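Local atomic coordinates of alcohol dehydrogenase (Aeropyrum pernix, PDB entry 1H2B), a protein that probably catalyses the zinc-dependent oxidation of alcohols with NAD+ as cofactor. Residues Ala51-Thr56 with Asn340-Arg345; Lys159-Ala164 with Arg354-Pro359. All coordinates share one frame; numbering follows the deposited sequence.

Interactions 1 and 2 meet along one pair of antiparallel strands, 44-52 and 354-358, and their centres lie 12 Å apart. Two probable backbone hydrogen bonds join them, A51 O to L357 N at 2.8 Å and V53 N to A355 O at 3.0 Å. On strand 354-358, A355 is touched by V342 of helix 339-347, while V356 and I358 face the segment 159-164. Both contacts lead to the same cofactor: H55 in interaction 1 and R354 in interaction 2 reach the diphosphate, where O1N accepts from both. C54 of the zinc site also packs against R354, its CB 3.3 Å from R354 NH2.

Interaction 1 (Ala51-Thr56 with Asn340-Arg345); sequences AGVCHT and NDVLER. With ZN (zinc ion), chain J; NAJ (nicotinamide-adenine-dinucleotide (acidic form)), chain I; OCA (octanoic acid (caprylic acid)), chain H.
T56 OG1 is a hydroxyl in the middle of a chain: it receives a hydrogen bond from O2D of the dinucleotide at 3.0 Å and gives one to O1 of the bound octanoic acid at 2.7 Å, while Y286 OH is a further partner. This is the active site of a zinc-containing alcohol dehydrogenase, with T56 in the first turn of helix 55-61, which follows strand 44-52, and the linked hydroxyls recall those that join substrate and ribose in relatives.

C54 stands just before, at the N-cap of the helix, and its sulfur does two jobs. SG binds the zinc ion at 2.3 Å, alongside H79, D168 and O1 of the octanoic acid, and also accepts a hydrogen bond from T56 N at 3.4 Å, a capping bond that ties the metal ligand to the helix start. H55 grips the diphosphate twice. Its backbone N meets O1N at 2.9 Å, and ND1 meets O1A at 2.7 Å, with O1A in the plane of the ring and the bond nearly straight (173°). The first turn of the helix may thereby help to stabilise the phosphate charge.

V53 points away from the zinc ion and toward helix 339-347, on which it packs. With CG1 anti to the backbone N (chi1 -175°), its two methyls divide between neighbouring residues of the helix: CG2 lies 4.0 Å from V342 CG1, and CG1 lies 3.7 Å from L343 CD2.

Interaction 2 (Lys159-Ala164 with Arg354-Pro359); sequences KLVEMA and RAVLIP. With NAJ (nicotinamide-adenine-dinucleotide (acidic form)), chain I.
In the catalytic, GroES-like part of the chain, the C-terminal part of helix 157-162 is laid against strand 354-358, and V161 makes the central apolar contact of this helix-on-sheet packing. Its CG1 touches two strand residues at once, 3.8 Å from V356 CG1 and 3.7 Å from I358 CG2. These partners are two apart in the strand and so project from the same face of it. The side chains of V161 and I358 cross at about a right angle, and the rotation of I358 explains which branch does the touching: with chi1 at 62°, CG1 sits between the backbone N and the carbonyl carbon, and CG2 is the methyl left to meet V161. A164, three residues on from V161, adds its CB at 3.9 Å from V356 CG1, so that this methyl is met by both residues, from directions roughly at right angles. No hydrogen bond crosses this buried contact.

At the start of the strand, R354 serves the cofactor pocket instead. Its chain bends at chi2 and chi3 to present the guanidinium edge to the diphosphate, and NH1 gives O1N a bond of 2.7 Å (159°), in the plane of the group. A salt bridge from NE to E80 helps to fix that orientation.

Around the contact, A164 and L160 pack on strand 81-88, strand 331-335 runs parallel beside 354-358, and helix 166-181 touches R354 through D168 and A169.

Interaction 1 (Ala51-Thr56 with Asn340-Arg345)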
loop_
_atom_site.group_PDB
_atom_site.type_symbol
_atom_site.label_atom_id
_atom_site.label_comp_id
_atom_site.label_asym_id
_atom_site.label_seq_id
_atom_site.Cartn_x
_atom_site.Cartn_y
_atom_site.Cartn_z
ATOM N N ALA B 51 31.042 18.962 -6.283
ATOM C CA ALA B 51 30.606 17.988 -7.286
ATOM C C ALA B 51 31.049 16.594 -6.864
ATOM O O ALA B 51 32.237 16.287 -6.814
ATOM C CB ALA B 51 31.204 18.370 -8.658
ATOM N N GLY B 52 30.095 15.773 -6.449
ATOM C CA GLY B 52 30.442 14.427 -6.021
ATOM C C GLY B 52 30.890 13.535 -7.151
ATOM O O GLY B 52 30.481 13.696 -8.286
ATOM N N VAL B 53 31.761 12.578 -6.813
ATOM C CA VAL B 53 32.269 11.607 -7.779
ATOM C C VAL B 53 31.621 10.250 -7.445
ATOM O O VAL B 53 31.714 9.783 -6.313
ATOM C CB VAL B 53 33.779 11.416 -7.658
ATOM C CG1 VAL B 53 34.280 10.499 -8.745
ATOM C CG2 VAL B 53 34.506 12.787 -7.761
ATOM N N CYS B 54 30.919 9.694 -8.410
ATOM C CA CYS B 54 30.126 8.495 -8.207
ATOM C C CYS B 54 30.773 7.280 -8.858
ATOM O O CYS B 54 31.458 7.425 -9.884
ATOM C CB CYS B 54 28.748 8.762 -8.850
ATOM S SG CYS B 54 27.511 7.436 -8.654
ATOM N N HIS B 55 30.521 6.076 -8.336
ATOM C CA HIS B 55 30.982 4.924 -9.100
ATOM C C HIS B 55 30.418 4.884 -10.533
ATOM O O HIS B 55 31.036 4.320 -11.441
ATOM C CB HIS B 55 30.716 3.612 -8.342
ATOM C CG HIS B 55 31.669 2.502 -8.695
ATOM N ND1 HIS B 55 32.519 1.956 -7.766
ATOM C CD2 HIS B 55 31.906 1.859 -9.867
ATOM C CE1 HIS B 55 33.247 1.010 -8.347
ATOM N NE2 HIS B 55 32.893 0.926 -9.619
ATOM N N THR B 56 29.258 5.500 -10.768
ATOM C CA THR B 56 28.752 5.606 -12.117
ATOM C C THR B 56 29.716 6.323 -13.046
ATOM O O THR B 56 29.704 6.048 -14.256
ATOM C CB THR B 56 27.419 6.334 -12.096
ATOM O OG1 THR B 56 26.448 5.423 -11.571
ATOM C CG2 THR B 56 26.960 6.718 -13.537
ATOM N N ASN B 340 41.051 12.641 -11.907
ATOM C CA ASN B 340 41.532 11.339 -12.343
ATOM C C ASN B 340 42.206 10.527 -11.263
ATOM O O ASN B 340 42.000 9.303 -11.209
ATOM C CB ASN B 340 42.444 11.513 -13.563
ATOM C CG ASN B 340 41.682 11.906 -14.781
ATOM O OD1 ASN B 340 40.732 11.235 -15.197
ATOM N ND2 ASN B 340 42.113 12.994 -15.401
ATOM N N ASP B 341 42.959 11.174 -10.388
ATOM C CA ASP B 341 43.483 10.496 -9.198
ATOM C C ASP B 341 42.337 9.973 -8.318
ATOM O O ASP B 341 42.402 8.871 -7.802
ATOM C CB ASP B 341 44.383 11.409 -8.382
ATOM C CG ASP B 341 44.952 10.714 -7.164
ATOM O OD1 ASP B 341 45.633 9.686 -7.345
ATOM O OD2 ASP B 341 44.761 11.109 -5.989
ATOM N N VAL B 342 41.276 10.765 -8.173
ATOM C CA VAL B 342 40.150 10.308 -7.349
ATOM C C VAL B 342 39.442 9.098 -7.955
ATOM O O VAL B 342 39.083 8.157 -7.234
ATOM C CB VAL B 342 39.147 11.461 -7.095
ATOM C CG1 VAL B 342 37.841 10.931 -6.433
ATOM C CG2 VAL B 342 39.792 12.508 -6.238
ATOM N N LEU B 343 39.224 9.118 -9.270
ATOM C CA LEU B 343 38.615 7.994 -9.978
ATOM C C LEU B 343 39.484 6.740 -9.848
ATOM O O LEU B 343 38.976 5.659 -9.627
ATOM C CB LEU B 343 38.422 8.331 -11.454
ATOM C CG LEU B 343 37.297 9.320 -11.798
ATOM C CD1 LEU B 343 37.394 9.737 -13.262
ATOM C CD2 LEU B 343 35.927 8.616 -11.537
ATOM N N GLU B 344 40.809 6.902 -9.959
ATOM C CA GLU B 344 41.694 5.772 -9.688
ATOM C C GLU B 344 41.513 5.199 -8.260
ATOM O O GLU B 344 41.403 3.958 -8.078
ATOM C CB GLU B 344 43.148 6.202 -9.932
ATOM C CG GLU B 344 43.532 6.286 -11.405
ATOM C CD GLU B 344 44.837 7.064 -11.632
ATOM O OE1 GLU B 344 45.777 6.953 -10.800
ATOM O OE2 GLU B 344 44.923 7.801 -12.649
ATOM N N ARG B 345 41.493 6.064 -7.251
ATOM C CA ARG B 345 41.298 5.610 -5.868
ATOM C C ARG B 345 39.949 4.901 -5.726
ATOM O O ARG B 345 39.841 3.847 -5.104
ATOM C CB ARG B 345 41.362 6.781 -4.906
ATOM C CG ARG B 345 42.788 7.414 -4.832
ATOM C CD ARG B 345 42.903 8.565 -3.888
ATOM N NE ARG B 345 42.265 8.267 -2.606
ATOM C CZ ARG B 345 41.316 9.014 -2.046
ATOM N NH1 ARG B 345 40.899 10.144 -2.631
ATOM N NH2 ARG B 345 40.786 8.634 -0.892
HETATM ZN ZN ZN J . 25.746 8.501 -9.591
HETATM P PA NAJ I . 31.453 2.902 -4.244
HETATM O O1A NAJ I . 32.625 2.502 -5.097
HETATM O O2A NAJ I . 31.564 4.143 -3.344
HETATM O O5B NAJ I . 31.055 1.763 -3.198
HETATM C C5B NAJ I . 31.081 0.369 -3.533
HETATM C C4B NAJ I . 31.294 -0.328 -2.200
HETATM O O4B NAJ I . 31.121 -1.740 -2.436
HETATM C C3B NAJ I . 32.672 -0.083 -1.587
HETATM O O3B NAJ I . 32.583 0.290 -0.202
HETATM C C2B NAJ I . 33.286 -1.458 -1.810
HETATM O O2B NAJ I . 34.353 -1.776 -0.902
HETATM C C1B NAJ I . 32.101 -2.422 -1.665
HETATM N N9A NAJ I . 32.298 -3.741 -2.265
HETATM C C8A NAJ I . 33.029 -4.125 -3.398
HETATM N N7A NAJ I . 32.888 -5.465 -3.588
HETATM C C5A NAJ I . 32.087 -5.940 -2.590
HETATM C C6A NAJ I . 31.612 -7.190 -2.275
HETATM N N6A NAJ I . 31.935 -8.290 -2.968
HETATM N N1A NAJ I . 30.750 -7.314 -1.216
HETATM C C2A NAJ I . 30.405 -6.239 -0.416
HETATM N N3A NAJ I . 30.900 -5.019 -0.720
HETATM C C4A NAJ I . 31.731 -4.878 -1.787
HETATM O O3 NAJ I . 30.215 3.020 -5.234
HETATM P PN NAJ I . 28.943 4.012 -5.167
HETATM O O1N NAJ I . 29.252 5.273 -5.832
HETATM O O2N NAJ I . 28.401 4.019 -3.794
HETATM O O5D NAJ I . 27.970 3.244 -6.187
HETATM C C5D NAJ I . 27.466 1.969 -5.796
HETATM C C4D NAJ I . 26.810 1.302 -6.994
HETATM O O4D NAJ I . 25.567 1.980 -7.249
HETATM C C3D NAJ I . 27.606 1.430 -8.293
HETATM O O3D NAJ I . 27.281 0.304 -9.128
HETATM C C2D NAJ I . 27.031 2.707 -8.923
HETATM O O2D NAJ I . 27.215 2.830 -10.305
HETATM C C1D NAJ I . 25.551 2.477 -8.566
HETATM N N1N NAJ I . 24.632 3.613 -8.641
HETATM C C2N NAJ I . 23.322 3.307 -8.869
HETATM C C3N NAJ I . 22.376 4.318 -8.890
HETATM C C7N NAJ I . 20.954 3.982 -9.201
HETATM O O7N NAJ I . 20.129 5.038 -9.286
HETATM N N7N NAJ I . 20.456 2.748 -9.322
HETATM C C4N NAJ I . 22.719 5.690 -8.652
HETATM C C5N NAJ I . 24.066 5.906 -8.246
HETATM C C6N NAJ I . 25.001 4.889 -8.279
HETATM C C1 OCA H . 23.560 7.536 -11.277
HETATM C C2 OCA H . 23.019 6.539 -12.312
HETATM C C3 OCA H . 21.735 7.074 -12.969
HETATM C C4 OCA H . 21.331 6.367 -14.253
HETATM C C5 OCA H . 20.157 7.109 -14.888
HETATM C C6 OCA H . 19.564 6.320 -16.053
HETATM C C7 OCA H . 18.321 6.964 -16.658
HETATM C C8 OCA H . 17.822 6.103 -17.804
HETATM O O1 OCA H . 24.701 7.360 -10.765
HETATM O O2 OCA H . 22.862 8.505 -10.914
#

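Interaction 2 (Lys159-Ala164 with Arg354-Pro359)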
loop_
_atom_site.group_PDB
_atom_site.type_symbol
_atom_site.label_atom_id
_atom_site.label_comp_id
_atom_site.label_asym_id
_atom_site.label_seq_id
_atom_site.Cartn_x
_atom_site.Cartn_y
_atom_site.Cartn_z
ATOM N N LYS B 159 29.459 23.368 4.862
ATOM C CA LYS B 159 28.279 22.521 5.066
ATOM C C LYS B 159 27.623 22.242 3.720
ATOM O O LYS B 159 27.095 21.131 3.508
ATOM C CB LYS B 159 27.269 23.171 6.014
ATOM C CG LYS B 159 27.631 22.999 7.501
ATOM C CD LYS B 159 27.226 24.194 8.410
ATOM C CE LYS B 159 25.847 24.799 8.113
ATOM N NZ LYS B 159 25.883 26.295 8.126
ATOM N N LEU B 160 27.603 23.253 2.846
ATOM C CA LEU B 160 27.008 23.067 1.493
ATOM C C LEU B 160 27.714 21.935 0.751
ATOM O O LEU B 160 27.086 21.040 0.153
ATOM C CB LEU B 160 27.061 24.382 0.670
ATOM C CG LEU B 160 26.550 24.307 -0.772
ATOM C CD1 LEU B 160 25.061 24.019 -0.756
ATOM C CD2 LEU B 160 26.768 25.629 -1.447
ATOM N N VAL B 161 29.045 21.979 0.770
ATOM C CA VAL B 161 29.843 20.992 0.048
ATOM C C VAL B 161 29.621 19.581 0.605
ATOM O O VAL B 161 29.525 18.600 -0.159
ATOM C CB VAL B 161 31.347 21.380 0.166
ATOM C CG1 VAL B 161 32.269 20.236 -0.310
ATOM C CG2 VAL B 161 31.604 22.657 -0.642
ATOM N N GLU B 162 29.504 19.471 1.934
ATOM C CA GLU B 162 29.229 18.212 2.594
ATOM C C GLU B 162 27.866 17.620 2.220
ATOM O O GLU B 162 27.666 16.433 2.346
ATOM C CB GLU B 162 29.348 18.400 4.117
ATOM C CG GLU B 162 30.795 18.331 4.597
ATOM C CD GLU B 162 30.917 18.296 6.116
ATOM O OE1 GLU B 162 29.937 17.884 6.811
ATOM O OE2 GLU B 162 32.005 18.679 6.609
ATOM N N MET B 163 26.959 18.457 1.737
ATOM C CA MET B 163 25.660 17.996 1.286
ATOM C C MET B 163 25.675 17.511 -0.159
ATOM O O MET B 163 24.656 16.987 -0.617
ATOM C CB MET B 163 24.643 19.129 1.420
ATOM C CG MET B 163 24.348 19.446 2.925
ATOM S SD MET B 163 23.029 20.712 3.092
ATOM C CE MET B 163 21.521 19.726 2.827
ATOM N N ALA B 164 26.762 17.723 -0.892
ATOM C CA ALA B 164 26.749 17.415 -2.313
ATOM C C ALA B 164 26.270 15.982 -2.600
ATOM O O ALA B 164 25.431 15.774 -3.490
ATOM C CB ALA B 164 28.135 17.624 -2.990
ATOM N N ARG B 354 32.400 9.271 0.341
ATOM C CA ARG B 354 32.198 9.912 -0.949
ATOM C C ARG B 354 33.219 10.995 -1.175
ATOM O O ARG B 354 33.355 11.879 -0.352
ATOM C CB ARG B 354 30.801 10.541 -0.931
ATOM C CG ARG B 354 30.293 11.033 -2.260
ATOM C CD ARG B 354 30.341 9.996 -3.328
ATOM N NE ARG B 354 29.186 9.971 -4.195
ATOM C CZ ARG B 354 28.817 8.876 -4.850
ATOM N NH1 ARG B 354 29.489 7.729 -4.693
ATOM N NH2 ARG B 354 27.769 8.931 -5.654
ATOM N N ALA B 355 33.857 10.945 -2.337
ATOM C CA ALA B 355 34.753 12.016 -2.742
ATOM C C ALA B 355 33.925 13.142 -3.340
ATOM O O ALA B 355 32.993 12.895 -4.124
ATOM C CB ALA B 355 35.759 11.496 -3.719
ATOM N N VAL B 356 34.262 14.388 -2.989
ATOM C CA VAL B 356 33.533 15.567 -3.521
ATOM C C VAL B 356 34.618 16.536 -4.017
ATOM O O VAL B 356 35.608 16.758 -3.291
ATOM C CB VAL B 356 32.712 16.217 -2.433
ATOM C CG1 VAL B 356 32.036 17.474 -2.925
ATOM C CG2 VAL B 356 31.620 15.253 -1.938
ATOM N N LEU B 357 34.450 17.039 -5.236
ATOM C CA LEU B 357 35.399 17.992 -5.878
ATOM C C LEU B 357 34.926 19.411 -5.714
ATOM O O LEU B 357 33.743 19.695 -5.834
ATOM C CB LEU B 357 35.624 17.690 -7.363
ATOM C CG LEU B 357 35.944 16.218 -7.625
ATOM C CD1 LEU B 357 36.170 16.050 -9.122
ATOM C CD2 LEU B 357 37.126 15.663 -6.783
ATOM N N ILE B 358 35.875 20.305 -5.428
ATOM C CA ILE B 358 35.564 21.710 -5.240
ATOM C C ILE B 358 36.420 22.536 -6.168
ATOM O O ILE B 358 37.490 22.090 -6.594
ATOM C CB ILE B 358 35.779 22.135 -3.743
ATOM C CG1 ILE B 358 37.244 21.956 -3.297
ATOM C CG2 ILE B 358 34.809 21.398 -2.798
ATOM C CD1 ILE B 358 37.534 22.516 -1.861
ATOM N N PRO B 359 35.959 23.737 -6.501
ATOM C CA PRO B 359 36.806 24.684 -7.241
ATOM C C PRO B 359 38.024 25.105 -6.397
ATOM O O PRO B 359 37.954 25.131 -5.147
ATOM C CB PRO B 359 35.875 25.866 -7.471
ATOM C CG PRO B 359 34.849 25.784 -6.360
ATOM C CD PRO B 359 34.599 24.282 -6.257
ATOM O OXT PRO B 359 39.095 25.382 -6.979
HETATM P PA NAJ I . 31.453 2.902 -4.244
HETATM O O1A NAJ I . 32.625 2.502 -5.097
HETATM O O2A NAJ I . 31.564 4.143 -3.344
HETATM O O5B NAJ I . 31.055 1.763 -3.198
HETATM C C5B NAJ I . 31.081 0.369 -3.533
HETATM C C4B NAJ I . 31.294 -0.328 -2.200
HETATM O O4B NAJ I . 31.121 -1.740 -2.436
HETATM C C3B NAJ I . 32.672 -0.083 -1.587
HETATM O O3B NAJ I . 32.583 0.290 -0.202
HETATM C C2B NAJ I . 33.286 -1.458 -1.810
HETATM O O2B NAJ I . 34.353 -1.776 -0.902
HETATM C C1B NAJ I . 32.101 -2.422 -1.665
HETATM N N9A NAJ I . 32.298 -3.741 -2.265
HETATM C C8A NAJ I . 33.029 -4.125 -3.398
HETATM N N7A NAJ I . 32.888 -5.465 -3.588
HETATM C C5A NAJ I . 32.087 -5.940 -2.590
HETATM C C6A NAJ I . 31.612 -7.190 -2.275
HETATM N N6A NAJ I . 31.935 -8.290 -2.968
HETATM N N1A NAJ I . 30.750 -7.314 -1.216
HETATM C C2A NAJ I . 30.405 -6.239 -0.416
HETATM N N3A NAJ I . 30.900 -5.019 -0.720
HETATM C C4A NAJ I . 31.731 -4.878 -1.787
HETATM O O3 NAJ I . 30.215 3.020 -5.234
HETATM P PN NAJ I . 28.943 4.012 -5.167
HETATM O O1N NAJ I . 29.252 5.273 -5.832
HETATM O O2N NAJ I . 28.401 4.019 -3.794
HETATM O O5D NAJ I . 27.970 3.244 -6.187
HETATM C C5D NAJ I . 27.466 1.969 -5.796
HETATM C C4D NAJ I . 26.810 1.302 -6.994
HETATM O O4D NAJ I . 25.567 1.980 -7.249
HETATM C C3D NAJ I . 27.606 1.430 -8.293
HETATM O O3D NAJ I . 27.281 0.304 -9.128
HETATM C C2D NAJ I . 27.031 2.707 -8.923
HETATM O O2D NAJ I . 27.215 2.830 -10.305
HETATM C C1D NAJ I . 25.551 2.477 -8.566
HETATM N N1N NAJ I . 24.632 3.613 -8.641
HETATM C C2N NAJ I . 23.322 3.307 -8.869
HETATM C C3N NAJ I . 22.376 4.318 -8.890
HETATM C C7N NAJ I . 20.954 3.982 -9.201
HETATM O O7N NAJ I . 20.129 5.038 -9.286
HETATM N N7N NAJ I . 20.456 2.748 -9.322
HETATM C C4N NAJ I . 22.719 5.690 -8.652
HETATM C C5N NAJ I . 24.066 5.906 -8.246
HETATM C C6N NAJ I . 25.001 4.889 -8.279
#